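Local coordinates for protein 4-hydroxy-tetrahydrodipicolinate synthase (Methylacidiphilum fumariolicum SolV, PDB 6T3T) that probably catalyses the condensation of pyruvate with aspartate semialdehyde to 4-hydroxy-tetrahydrodipicolinate, a step of lysine biosynthesis, and works as a homotetramer, at residues F241-I246 with K283-R288; S208-R213 with K254-M259; T6-I11 with E29-N34; R61-I66 with I71-G76. One frame throughout, in Å; residues are numbered along the deposited sequence.

Interaction 1. Residues F241-I246 with K283-R288; sequences FRDLMI and KTTLSR
Asp243 and Thr285 face each other between two C-terminal helices, and a single polar pair carries the contact. The two side chains approach at a slant. Thr285 OG1 donates a hydrogen bond to Asp243 OD2, modelled at 2.4 Å; the pairing is clear, but so short a length is doubtful as a measure of its strength. On the threonine, OG1 lies anti to the carbonyl carbon (chi1 -67°), which turns the hydroxyl at the carboxylate, while the CG2 methyl stays 3.7 Å from Asp243 OD2. Arg242 comes to the same oxygen from its own helix. Its chain bends at chi3 (54°) and brings NH1 to within 3.2 Å of Asp243 OD2 in a salt bridge. OD2 lies nearly in the guanidinium plane, yet the arginine meets it from above the carboxylate plane rather than within it. Two donors converge on OD2, and the salt bridge alone would probably restrain the carboxylate. With an alanine here, the Arg242 guanidinium would probably lose its counter-charge and Thr285 OG1 its acceptor across the contact. Lys281 O, one turn earlier, is a second acceptor near the Thr285 hydroxyl, whose one proton may be shared between the two. The Lys281 side chain packs on Asp243 and its NZ lies near Arg242 NH1; the acid probably eases that crowding of positive charge. The contact joins helix 227-243 to helix 276-295; beside it, Leu286 packs on Ala256 and Met259 of helix 251-259, the third member of this C-terminal bundle.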
loop_
_atom_site.group_PDB
_atom_site.type_symbol
_atom_site.label_atom_id
_atom_site.label_comp_id
_atom_site.label_asym_id
_atom_site.label_seq_id
_atom_site.Cartn_x
_atom_site.Cartn_y
_atom_site.Cartn_z
ATOM N N PHE A 241 -7.820 15.843 -16.682
ATOM C CA PHE A 241 -6.890 14.728 -16.489
ATOM C C PHE A 241 -7.351 13.808 -15.373
ATOM O O PHE A 241 -7.238 12.577 -15.479
ATOM C CB PHE A 241 -5.489 15.225 -16.161
ATOM C CG PHE A 241 -4.779 15.880 -17.302
ATOM C CD1 PHE A 241 -5.241 15.744 -18.617
ATOM C CD2 PHE A 241 -3.647 16.635 -17.059
ATOM C CE1 PHE A 241 -4.578 16.373 -19.679
ATOM C CE2 PHE A 241 -2.968 17.281 -18.116
ATOM C CZ PHE A 241 -3.432 17.138 -19.434
ATOM N N ARG A 242 -7.819 14.403 -14.268
ATOM C CA ARG A 242 -8.333 13.668 -13.118
ATOM C C ARG A 242 -9.594 12.875 -13.470
ATOM O O ARG A 242 -9.698 11.676 -13.180
ATOM C CB ARG A 242 -8.604 14.685 -12.000
ATOM C CG ARG A 242 -8.777 14.248 -10.574
ATOM C CD ARG A 242 -9.440 15.451 -9.828
ATOM N NE ARG A 242 -10.674 15.891 -10.517
ATOM C CZ ARG A 242 -11.140 17.145 -10.576
ATOM N NH1 ARG A 242 -12.256 17.398 -11.248
ATOM N NH2 ARG A 242 -10.499 18.148 -9.976
ATOM N N ASP A 243 -10.576 13.531 -14.082
ATOM C CA ASP A 243 -11.843 12.865 -14.337
ATOM C C ASP A 243 -11.786 11.869 -15.496
ATOM O O ASP A 243 -12.680 11.027 -15.606
ATOM C CB ASP A 243 -12.933 13.910 -14.559
ATOM C CG ASP A 243 -13.358 14.531 -13.265
ATOM O OD1 ASP A 243 -13.020 13.931 -12.224
ATOM O OD2 ASP A 243 -14.000 15.598 -13.262
ATOM N N LEU A 244 -10.753 11.904 -16.333
ATOM C CA LEU A 244 -10.593 10.822 -17.306
ATOM C C LEU A 244 -10.166 9.519 -16.655
ATOM O O LEU A 244 -10.082 8.500 -17.361
ATOM C CB LEU A 244 -9.577 11.215 -18.368
ATOM C CG LEU A 244 -10.132 12.255 -19.350
ATOM C CD1 LEU A 244 -9.053 12.608 -20.356
ATOM C CD2 LEU A 244 -11.386 11.725 -20.046
ATOM N N MET A 245 -9.881 9.539 -15.336
ATOM C CA MET A 245 -9.647 8.337 -14.535
ATOM C C MET A 245 -10.685 8.154 -13.426
ATOM O O MET A 245 -10.438 7.400 -12.487
ATOM C CB MET A 245 -8.250 8.370 -13.901
ATOM C CG MET A 245 -7.141 8.003 -14.841
ATOM S SD MET A 245 -5.476 8.019 -14.079
ATOM C CE MET A 245 -5.336 9.733 -13.678
ATOM N N ILE A 246 -11.849 8.802 -13.527
ATOM C CA ILE A 246 -12.851 8.722 -12.459
ATOM C C ILE A 246 -13.313 7.279 -12.258
ATOM O O ILE A 246 -13.639 6.870 -11.138
ATOM C CB ILE A 246 -14.023 9.683 -12.759
ATOM C CG1 ILE A 246 -14.918 9.880 -11.535
ATOM C CG2 ILE A 246 -14.834 9.211 -13.964
ATOM C CD1 ILE A 246 -15.795 11.129 -11.639
ATOM N N LYS A 283 -19.233 15.051 -17.288
ATOM C CA LYS A 283 -19.929 15.988 -18.163
ATOM C C LYS A 283 -19.651 17.432 -17.754
ATOM O O LYS A 283 -19.319 18.276 -18.589
ATOM C CB LYS A 283 -21.426 15.687 -18.118
ATOM C CG LYS A 283 -22.302 16.557 -18.986
ATOM C CD LYS A 283 -23.730 16.012 -18.939
ATOM C CE LYS A 283 -24.644 16.725 -19.914
ATOM N NZ LYS A 283 -25.893 15.918 -20.147
ATOM N N THR A 284 -19.787 17.740 -16.464
ATOM C CA THR A 284 -19.545 19.111 -16.042
ATOM C C THR A 284 -18.075 19.492 -16.220
ATOM O O THR A 284 -17.781 20.600 -16.686
ATOM C CB THR A 284 -20.020 19.326 -14.597
ATOM O OG1 THR A 284 -19.285 18.479 -13.724
ATOM C CG2 THR A 284 -21.496 18.996 -14.450
ATOM N N THR A 285 -17.133 18.589 -15.875
ATOM C CA THR A 285 -15.717 18.887 -16.102
ATOM C C THR A 285 -15.426 19.123 -17.591
ATOM O O THR A 285 -14.666 20.028 -17.948
ATOM C CB THR A 285 -14.816 17.751 -15.593
ATOM O OG1 THR A 285 -14.871 17.654 -14.170
ATOM C CG2 THR A 285 -13.343 17.969 -16.035
ATOM N N LEU A 286 -16.017 18.317 -18.470
ATOM C CA LEU A 286 -15.830 18.520 -19.910
ATOM C C LEU A 286 -16.215 19.931 -20.334
ATOM O O LEU A 286 -15.472 20.601 -21.066
ATOM C CB LEU A 286 -16.649 17.523 -20.704
ATOM C CG LEU A 286 -16.015 16.514 -21.656
ATOM C CD1 LEU A 286 -17.125 15.854 -22.455
ATOM C CD2 LEU A 286 -14.991 17.163 -22.584
ATOM N N SER A 287 -17.399 20.386 -19.919
ATOM C CA SER A 287 -17.866 21.712 -20.318
ATOM C C SER A 287 -16.919 22.801 -19.832
ATOM O O SER A 287 -16.528 23.686 -20.596
ATOM C CB SER A 287 -19.272 21.959 -19.754
ATOM O OG SER A 287 -20.229 21.448 -20.648
ATOM N N ARG A 288 -16.545 22.743 -18.557
ATOM C CA ARG A 288 -15.660 23.742 -17.961
ATOM C C ARG A 288 -14.316 23.793 -18.673
ATOM O O ARG A 288 -13.718 24.865 -18.820
ATOM C CB ARG A 288 -15.449 23.439 -16.469
ATOM C CG ARG A 288 -16.637 23.742 -15.603
ATOM C CD ARG A 288 -16.519 23.297 -14.136
ATOM N NE ARG A 288 -17.736 23.682 -13.419
ATOM C CZ ARG A 288 -18.067 23.300 -12.186
ATOM N NH1 ARG A 288 -19.217 23.718 -11.658
ATOM N NH2 ARG A 288 -17.268 22.498 -11.482
#

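Interaction 2. Residues S208-R213 with K254-M259; sequences SNLFPR and KTALAM
Asn209 and Leu210 pack against Leu257 where the TIM barrel of the DapA family meets the helices that follow it: the loop after the last barrel strand, 202-205, lies against helix 251-259. At Asn209 the backbone and CB do the touching. Its carbonyl O is 3.6 Å from Leu257 CD2, and CB rests more loosely near the other methyl, CD1. The amide itself turns to the barrel instead, where ND2 is hydrogen-bonded to Ala9 O, and the side chain is about 4 Å from that of Thr45, a predicted pyruvate-binding residue. Leu210 follows as the main apolar group. With CG set anti to its carbonyl carbon (chi1 -70°), it forks over the helix: CD1 meets Ala256 CB at 3.6 Å, and CD2 sits 3.7 Å from that same CB while also reaching Leu257. Replacing Leu257 by an alanine would probably open a gap beside Leu210 and Asn209, since both of its methyl branches are used. Past Leu210 the chain leaves the contact, Phe211 taking the N-cap position of helix 212-223. Between the two leucines the closest atoms are Leu210 CD2 and Leu257 CD2, 3.5 Å apart.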
loop_
_atom_site.group_PDB
_atom_site.type_symbol
_atom_site.label_atom_id
_atom_site.label_comp_id
_atom_site.label_asym_id
_atom_site.label_seq_id
_atom_site.Cartn_x
_atom_site.Cartn_y
_atom_site.Cartn_z
ATOM N N SER A 208 -5.414 13.476 -25.086
ATOM C CA SER A 208 -5.226 13.969 -26.441
ATOM C C SER A 208 -6.252 13.416 -27.422
ATOM O O SER A 208 -6.356 13.956 -28.524
ATOM C CB SER A 208 -3.815 13.636 -26.925
ATOM O OG SER A 208 -3.556 12.238 -26.886
ATOM N N ASN A 209 -6.984 12.356 -27.046
ATOM C CA ASN A 209 -8.128 11.872 -27.818
ATOM C C ASN A 209 -9.166 12.963 -27.993
ATOM O O ASN A 209 -9.845 13.041 -29.030
ATOM C CB ASN A 209 -8.790 10.695 -27.108
ATOM C CG ASN A 209 -8.149 9.380 -27.420
ATOM O OD1 ASN A 209 -8.290 8.847 -28.526
ATOM N ND2 ASN A 209 -7.436 8.825 -26.434
ATOM N N LEU A 210 -9.338 13.772 -26.954
ATOM C CA LEU A 210 -10.328 14.825 -26.890
ATOM C C LEU A 210 -9.750 16.170 -27.271
ATOM O O LEU A 210 -10.363 16.901 -28.056
ATOM C CB LEU A 210 -10.905 14.911 -25.477
ATOM C CG LEU A 210 -11.812 13.776 -24.992
ATOM C CD1 LEU A 210 -11.945 13.872 -23.472
ATOM C CD2 LEU A 210 -13.217 13.814 -25.679
ATOM N N PHE A 211 -8.557 16.482 -26.755
ATOM C CA PHE A 211 -7.928 17.794 -26.913
ATOM C C PHE A 211 -6.500 17.595 -27.406
ATOM O O PHE A 211 -5.533 17.853 -26.675
ATOM C CB PHE A 211 -7.975 18.584 -25.604
ATOM C CG PHE A 211 -9.369 18.829 -25.106
ATOM C CD1 PHE A 211 -10.172 19.787 -25.707
ATOM C CD2 PHE A 211 -9.887 18.080 -24.051
ATOM C CE1 PHE A 211 -11.476 20.021 -25.260
ATOM C CE2 PHE A 211 -11.210 18.285 -23.600
ATOM C CZ PHE A 211 -12.002 19.277 -24.209
ATOM N N PRO A 212 -6.337 17.140 -28.656
ATOM C CA PRO A 212 -4.979 16.889 -29.182
ATOM C C PRO A 212 -4.085 18.121 -29.217
ATOM O O PRO A 212 -2.936 18.056 -28.784
ATOM C CB PRO A 212 -5.255 16.342 -30.602
ATOM C CG PRO A 212 -6.601 16.852 -30.955
ATOM C CD PRO A 212 -7.382 16.834 -29.652
ATOM N N ARG A 213 -4.570 19.251 -29.714
ATOM C CA ARG A 213 -3.697 20.425 -29.770
ATOM C C ARG A 213 -3.274 20.933 -28.401
ATOM O O ARG A 213 -2.077 21.217 -28.225
ATOM C CB ARG A 213 -4.353 21.565 -30.544
ATOM C CG ARG A 213 -3.839 21.805 -31.928
ATOM C CD ARG A 213 -4.327 23.145 -32.467
ATOM N NE ARG A 213 -3.316 23.777 -33.279
ATOM C CZ ARG A 213 -3.329 23.741 -34.606
ATOM N NH1 ARG A 213 -2.373 24.323 -35.291
ATOM N NH2 ARG A 213 -4.310 23.119 -35.240
ATOM N N LYS A 254 -13.957 7.311 -23.555
ATOM C CA LYS A 254 -14.904 6.920 -24.598
ATOM C C LYS A 254 -16.282 7.535 -24.333
ATOM O O LYS A 254 -16.983 7.917 -25.273
ATOM C CB LYS A 254 -14.989 5.391 -24.723
ATOM C CG LYS A 254 -15.968 4.934 -25.819
ATOM C CD LYS A 254 -15.954 3.430 -26.030
ATOM C CE LYS A 254 -14.932 3.005 -27.065
ATOM N NZ LYS A 254 -15.222 1.582 -27.453
ATOM N N THR A 255 -16.676 7.646 -23.062
ATOM C CA THR A 255 -17.904 8.357 -22.709
ATOM C C THR A 255 -17.852 9.819 -23.147
ATOM O O THR A 255 -18.851 10.373 -23.628
ATOM C CB THR A 255 -18.151 8.260 -21.201
ATOM O OG1 THR A 255 -18.357 6.884 -20.850
ATOM C CG2 THR A 255 -19.378 9.052 -20.816
ATOM N N ALA A 256 -16.706 10.472 -22.957
ATOM C CA ALA A 256 -16.585 11.867 -23.368
ATOM C C ALA A 256 -16.720 12.006 -24.880
ATOM O O ALA A 256 -17.488 12.838 -25.368
ATOM C CB ALA A 256 -15.248 12.437 -22.886
ATOM N N LEU A 257 -16.016 11.156 -25.644
ATOM C CA LEU A 257 -16.091 11.240 -27.101
ATOM C C LEU A 257 -17.504 10.948 -27.595
ATOM O O LEU A 257 -17.967 11.557 -28.569
ATOM C CB LEU A 257 -15.083 10.287 -27.750
ATOM C CG LEU A 257 -13.610 10.710 -27.648
ATOM C CD1 LEU A 257 -12.720 9.510 -27.827
ATOM C CD2 LEU A 257 -13.228 11.881 -28.636
ATOM N N ALA A 258 -18.215 10.028 -26.933
ATOM C CA ALA A 258 -19.604 9.782 -27.335
ATOM C C ALA A 258 -20.495 10.974 -27.009
ATOM O O ALA A 258 -21.456 11.253 -27.739
ATOM C CB ALA A 258 -20.154 8.517 -26.669
ATOM N N MET A 259 -20.219 11.674 -25.909
ATOM C CA MET A 259 -21.006 12.858 -25.601
ATOM C C MET A 259 -20.823 13.934 -26.674
ATOM O O MET A 259 -21.756 14.699 -26.951
ATOM C CB MET A 259 -20.593 13.400 -24.224
ATOM C CG MET A 259 -21.248 12.715 -23.030
ATOM S SD MET A 259 -20.580 13.291 -21.457
ATOM C CE MET A 259 -20.558 15.048 -21.747
#

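Interaction 3. Residues T6-I11 with E29-N34; sequences TYTAII and EHQIEN
Gln31 sets its amide oxygen over the branched end of Thr8, the two side chains reaching for each other from opposite directions. Thr8 belongs to the first barrel strand, 5-9, and Gln31 to helix 21-32, the first helix laid against the outside of that TIM barrel. Thr8 OG1 donates a hydrogen bond of 2.6 Å to Gln31 OE1. The donor stands 34° out of the carbonyl plane, and the C=O...donor angle is 145°. Gln31 achieves this with a bent chain: a turn at chi2 (-58°) swings the amide round at the strand. OE1 also lies 3.4 Å from Thr8 CG2, so the carbonyl rests against the methyl as well as the hydroxyl. The other half of the amide is used too, since NE2 is hydrogen-bonded to Ser208 O, and Thr8 OG1 has a further hydrogen-bonding partner in Ser208 OG. Ile36 packs on both Thr8 and Gln31. Because strand and helix stand 7.9 Å apart at the CA atoms of Thr8 and Gln31, the long glutamine bridges most of the distance. Both ends of a buried amide are satisfied, which probably holds its flip state and ties the first helix to the first strand and to the loop after the last strand.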
loop_
_atom_site.group_PDB
_atom_site.type_symbol
_atom_site.label_atom_id
_atom_site.label_comp_id
_atom_site.label_asym_id
_atom_site.label_seq_id
_atom_site.Cartn_x
_atom_site.Cartn_y
_atom_site.Cartn_z
ATOM N N THR A 6 3.979 14.019 -28.405
ATOM C CA THR A 6 2.689 13.526 -27.932
ATOM C C THR A 6 2.168 12.445 -28.864
ATOM O O THR A 6 1.976 12.691 -30.065
ATOM C CB THR A 6 1.674 14.658 -27.826
ATOM O OG1 THR A 6 2.223 15.693 -27.012
ATOM C CG2 THR A 6 0.359 14.122 -27.207
ATOM N N TYR A 7 1.903 11.275 -28.289
ATOM C CA TYR A 7 1.347 10.112 -28.960
ATOM C C TYR A 7 -0.001 9.785 -28.333
ATOM O O TYR A 7 -0.123 9.720 -27.109
ATOM C CB TYR A 7 2.307 8.919 -28.801
ATOM C CG TYR A 7 3.585 9.060 -29.613
ATOM C CD1 TYR A 7 4.581 9.970 -29.262
ATOM C CD2 TYR A 7 3.781 8.290 -30.748
ATOM C CE1 TYR A 7 5.731 10.122 -30.052
ATOM C CE2 TYR A 7 4.926 8.425 -31.523
ATOM C CZ TYR A 7 5.888 9.331 -31.170
ATOM O OH TYR A 7 7.016 9.424 -31.951
ATOM N N THR A 8 -1.016 9.566 -29.149
ATOM C CA THR A 8 -2.361 9.370 -28.630
ATOM C C THR A 8 -2.667 7.877 -28.568
ATOM O O THR A 8 -2.632 7.200 -29.595
ATOM C CB THR A 8 -3.360 10.117 -29.521
ATOM O OG1 THR A 8 -3.010 11.509 -29.536
ATOM C CG2 THR A 8 -4.838 9.932 -29.054
ATOM N N ALA A 9 -2.928 7.355 -27.365
ATOM C CA ALA A 9 -3.485 6.010 -27.215
ATOM C C ALA A 9 -4.964 6.106 -27.580
ATOM O O ALA A 9 -5.775 6.608 -26.800
ATOM C CB ALA A 9 -3.284 5.478 -25.796
ATOM N N ILE A 10 -5.306 5.702 -28.803
ATOM C CA ILE A 10 -6.652 5.913 -29.315
ATOM C C ILE A 10 -7.597 4.854 -28.779
ATOM O O ILE A 10 -7.218 3.687 -28.584
ATOM C CB ILE A 10 -6.659 5.907 -30.856
ATOM C CG1 ILE A 10 -6.008 4.615 -31.389
ATOM C CG2 ILE A 10 -5.972 7.116 -31.379
ATOM C CD1 ILE A 10 -6.492 4.288 -32.765
ATOM N N ILE A 11 -8.855 5.265 -28.569
ATOM C CA ILE A 11 -9.945 4.297 -28.375
ATOM C C ILE A 11 -10.071 3.405 -29.622
ATOM O O ILE A 11 -9.650 3.769 -30.720
ATOM C CB ILE A 11 -11.269 5.028 -28.101
ATOM C CG1 ILE A 11 -11.594 5.984 -29.251
ATOM C CG2 ILE A 11 -11.212 5.854 -26.808
ATOM C CD1 ILE A 11 -13.087 6.277 -29.409
ATOM N N GLU A 29 -7.898 11.544 -38.401
ATOM C CA GLU A 29 -7.682 12.821 -39.078
ATOM C C GLU A 29 -7.621 13.975 -38.086
ATOM O O GLU A 29 -6.813 14.892 -38.246
ATOM C CB GLU A 29 -8.770 13.067 -40.116
ATOM C CG GLU A 29 -8.756 12.061 -41.277
ATOM C CD GLU A 29 -7.476 12.116 -42.139
ATOM O OE1 GLU A 29 -6.719 13.118 -42.087
ATOM O OE2 GLU A 29 -7.245 11.152 -42.904
ATOM N N HIS A 30 -8.494 13.971 -37.077
ATOM C CA HIS A 30 -8.453 15.042 -36.080
ATOM C C HIS A 30 -7.107 15.051 -35.354
ATOM O O HIS A 30 -6.577 16.123 -35.038
ATOM C CB HIS A 30 -9.634 14.896 -35.098
ATOM C CG HIS A 30 -9.889 16.121 -34.260
ATOM N ND1 HIS A 30 -10.128 17.370 -34.806
ATOM C CD2 HIS A 30 -9.950 16.287 -32.912
ATOM C CE1 HIS A 30 -10.313 18.247 -33.834
ATOM N NE2 HIS A 30 -10.199 17.620 -32.677
ATOM N N GLN A 31 -6.523 13.862 -35.111
ATOM C CA GLN A 31 -5.197 13.803 -34.495
ATOM C C GLN A 31 -4.140 14.427 -35.413
ATOM O O GLN A 31 -3.370 15.296 -34.987
ATOM C CB GLN A 31 -4.815 12.357 -34.146
ATOM C CG GLN A 31 -5.733 11.641 -33.095
ATOM C CD GLN A 31 -5.784 12.395 -31.772
ATOM O OE1 GLN A 31 -4.757 12.591 -31.117
ATOM N NE2 GLN A 31 -6.961 12.895 -31.422
ATOM N N ILE A 32 -4.100 13.996 -36.679
ATOM C CA ILE A 32 -3.091 14.468 -37.634
ATOM C C ILE A 32 -3.173 15.980 -37.815
ATOM O O ILE A 32 -2.162 16.648 -38.064
ATOM C CB ILE A 32 -3.275 13.749 -38.986
ATOM C CG1 ILE A 32 -2.965 12.264 -38.855
ATOM C CG2 ILE A 32 -2.439 14.430 -40.093
ATOM C CD1 ILE A 32 -3.511 11.440 -40.003
ATOM N N GLU A 33 -4.385 16.532 -37.760
ATOM C CA GLU A 33 -4.602 17.964 -37.973
ATOM C C GLU A 33 -4.209 18.802 -36.775
ATOM O O GLU A 33 -4.273 20.032 -36.851
ATOM C CB GLU A 33 -6.089 18.247 -38.273
ATOM C CG GLU A 33 -6.590 17.840 -39.661
ATOM C CD GLU A 33 -8.123 17.730 -39.671
ATOM O OE1 GLU A 33 -8.732 18.014 -38.603
ATOM O OE2 GLU A 33 -8.711 17.323 -40.707
ATOM N N ASN A 34 -3.844 18.173 -35.665
ATOM C CA ASN A 34 -3.664 18.907 -34.433
ATOM C C ASN A 34 -2.346 18.582 -33.769
ATOM O O ASN A 34 -2.254 18.498 -32.542
ATOM C CB ASN A 34 -4.860 18.657 -33.524
ATOM C CG ASN A 34 -6.038 19.512 -33.923
ATOM O OD1 ASN A 34 -5.972 20.737 -33.828
ATOM N ND2 ASN A 34 -7.079 18.897 -34.431
#

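Interaction 4. Residues R61-I66 with I71-G76; sequences RLTAEI and IKIFAG
This is helix-on-sheet packing within a beta-alpha-beta unit of the TIM barrel: Ile73 of strand 72-76 presses its tip against Thr63 and Ala64 of helix 53-67, the helix that links strand 38-40 to it. The closest touches on the strand side are all made by one methyl, CD1 of Ile73. The isoleucine is extended, with CG1 anti to the carbonyl carbon (chi1 -58°) and CD1 nearly trans along the chain (chi2 176°), and so reaches the helix as a straight arm. There CD1 lies 3.5 Å from Ala64 CA and 3.7 Å from Ala64 N, against the helix backbone itself. Ala64 CB also lies ahead of the methyl, but further off, at 4.1 Å. Thr63 meets the same methyl with its own: its CG2 is 3.7 Å from Ile73 CD1. The hydroxyl of Thr63 turns back along the helix, where OG1 is hydrogen-bonded to Leu59 O, so the threonine shows the strand a purely apolar branch. The small side chain of Ala64 probably helps the backbones come close, with 7.3 Å between the CA atoms of Ala64 and Ile73. Pro41, just past strand 38-40, packs on both Thr63 and Ile73, and Ile95 of helix 82-95 packs on Ala64. With no polar bond between the segments, the fit rests on shape and on the burial of methyl groups, while the strand is held in place by backbone hydrogen bonds to its neighbours in the sheet.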
loop_
_atom_site.group_PDB
_atom_site.type_symbol
_atom_site.label_atom_id
_atom_site.label_comp_id
_atom_site.label_asym_id
_atom_site.label_seq_id
_atom_site.Cartn_x
_atom_site.Cartn_y
_atom_site.Cartn_z
ATOM N N ARG A 61 -4.050 -2.451 -38.865
ATOM C CA ARG A 61 -3.968 -2.271 -40.309
ATOM C C ARG A 61 -4.729 -1.031 -40.752
ATOM O O ARG A 61 -4.239 -0.261 -41.587
ATOM C CB ARG A 61 -4.490 -3.511 -41.037
ATOM C CG ARG A 61 -4.100 -3.557 -42.508
ATOM C CD ARG A 61 -4.158 -4.983 -43.001
ATOM N NE ARG A 61 -5.211 -5.688 -42.291
ATOM C CZ ARG A 61 -5.133 -6.957 -41.895
ATOM N NH1 ARG A 61 -4.022 -7.663 -42.111
ATOM N NH2 ARG A 61 -6.163 -7.496 -41.248
ATOM N N LEU A 62 -5.950 -0.849 -40.236
ATOM C CA LEU A 62 -6.744 0.320 -40.601
ATOM C C LEU A 62 -6.037 1.605 -40.222
ATOM O O LEU A 62 -6.030 2.568 -40.996
ATOM C CB LEU A 62 -8.092 0.280 -39.900
ATOM C CG LEU A 62 -9.109 -0.651 -40.515
ATOM C CD1 LEU A 62 -10.194 -0.921 -39.475
ATOM C CD2 LEU A 62 -9.667 -0.026 -41.787
ATOM N N THR A 63 -5.458 1.639 -39.017
ATOM C CA THR A 63 -4.705 2.801 -38.574
ATOM C C THR A 63 -3.553 3.090 -39.532
ATOM O O THR A 63 -3.363 4.232 -39.949
ATOM C CB THR A 63 -4.199 2.594 -37.142
ATOM O OG1 THR A 63 -5.310 2.343 -36.264
ATOM C CG2 THR A 63 -3.430 3.823 -36.655
ATOM N N ALA A 64 -2.793 2.057 -39.917
ATOM C CA ALA A 64 -1.696 2.270 -40.858
ATOM C C ALA A 64 -2.221 2.752 -42.190
ATOM O O ALA A 64 -1.669 3.686 -42.776
ATOM C CB ALA A 64 -0.859 1.003 -41.050
ATOM N N GLU A 65 -3.298 2.130 -42.687
ATOM C CA GLU A 65 -3.832 2.539 -43.980
ATOM C C GLU A 65 -4.321 3.977 -43.955
ATOM O O GLU A 65 -3.995 4.750 -44.862
ATOM C CB GLU A 65 -4.970 1.625 -44.398
ATOM C CG GLU A 65 -4.463 0.337 -44.953
ATOM C CD GLU A 65 -5.521 -0.712 -44.929
ATOM O OE1 GLU A 65 -5.175 -1.885 -45.157
ATOM O OE2 GLU A 65 -6.696 -0.356 -44.699
ATOM N N ILE A 66 -5.058 4.363 -42.900
ATOM C CA ILE A 66 -5.602 5.724 -42.818
ATOM C C ILE A 66 -4.484 6.744 -42.666
ATOM O O ILE A 66 -4.433 7.732 -43.401
ATOM C CB ILE A 66 -6.615 5.843 -41.661
ATOM C CG1 ILE A 66 -7.918 5.110 -42.001
ATOM C CG2 ILE A 66 -6.896 7.304 -41.336
ATOM C CD1 ILE A 66 -8.552 4.427 -40.771
ATOM N N ILE A 71 2.044 10.467 -39.710
ATOM C CA ILE A 71 2.594 10.493 -38.361
ATOM C C ILE A 71 2.924 9.048 -37.958
ATOM O O ILE A 71 2.526 8.084 -38.622
ATOM C CB ILE A 71 1.630 11.172 -37.353
ATOM C CG1 ILE A 71 0.299 10.424 -37.250
ATOM C CG2 ILE A 71 1.349 12.621 -37.729
ATOM C CD1 ILE A 71 -0.723 11.066 -36.227
ATOM N N LYS A 72 3.628 8.901 -36.833
ATOM C CA LYS A 72 4.144 7.591 -36.443
ATOM C C LYS A 72 3.064 6.717 -35.827
ATOM O O LYS A 72 2.091 7.199 -35.243
ATOM C CB LYS A 72 5.283 7.730 -35.444
ATOM C CG LYS A 72 6.355 8.681 -35.880
ATOM C CD LYS A 72 7.314 7.986 -36.819
ATOM C CE LYS A 72 8.396 8.922 -37.296
ATOM N NZ LYS A 72 9.213 8.273 -38.367
ATOM N N ILE A 73 3.262 5.412 -35.931
ATOM C CA ILE A 73 2.402 4.440 -35.275
ATOM C C ILE A 73 3.274 3.504 -34.451
ATOM O O ILE A 73 4.190 2.864 -34.992
ATOM C CB ILE A 73 1.568 3.627 -36.271
ATOM C CG1 ILE A 73 0.706 4.557 -37.126
ATOM C CG2 ILE A 73 0.715 2.627 -35.512
ATOM C CD1 ILE A 73 -0.058 3.809 -38.202
ATOM N N PHE A 74 2.998 3.427 -33.147
ATOM C CA PHE A 74 3.568 2.396 -32.288
ATOM C C PHE A 74 2.410 1.541 -31.805
ATOM O O PHE A 74 1.623 1.971 -30.954
ATOM C CB PHE A 74 4.373 2.986 -31.126
ATOM C CG PHE A 74 5.740 3.442 -31.528
ATOM C CD1 PHE A 74 5.903 4.540 -32.364
ATOM C CD2 PHE A 74 6.869 2.744 -31.114
ATOM C CE1 PHE A 74 7.175 4.971 -32.745
ATOM C CE2 PHE A 74 8.158 3.161 -31.500
ATOM C CZ PHE A 74 8.305 4.273 -32.330
ATOM N N ALA A 75 2.298 0.344 -32.374
ATOM C CA ALA A 75 1.177 -0.538 -32.099
ATOM C C ALA A 75 1.352 -1.286 -30.778
ATOM O O ALA A 75 2.436 -1.774 -30.460
ATOM C CB ALA A 75 1.021 -1.531 -33.251
ATOM N N GLY A 76 0.266 -1.403 -30.026
ATOM C CA GLY A 76 0.261 -2.257 -28.858
ATOM C C GLY A 76 0.253 -3.737 -29.205
ATOM O O GLY A 76 -0.724 -4.276 -29.740
#

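In the fold
All four are buried contacts, interaction 3 nearest the centre of the chain and interaction 1 furthest from it. Interactions 3 and 4 both reach the barrel sheet, each joining a strand to an outer helix, and they touch where Ile32 packs on Ile71 and Tyr7 on Lys72 and Phe74. Interaction 2 meets interaction 3 through polar bonds, then passes outward to interaction 1 through Leu286 and Met259. Interaction 1, among the C-terminal helices, uses charge and a hydroxyl. Interactions 2 and 4 are apolar, and interaction 3 rests on a neutral hydrogen bond. The innermost and the outermost contacts are polar, and the two apolar ones lie between them.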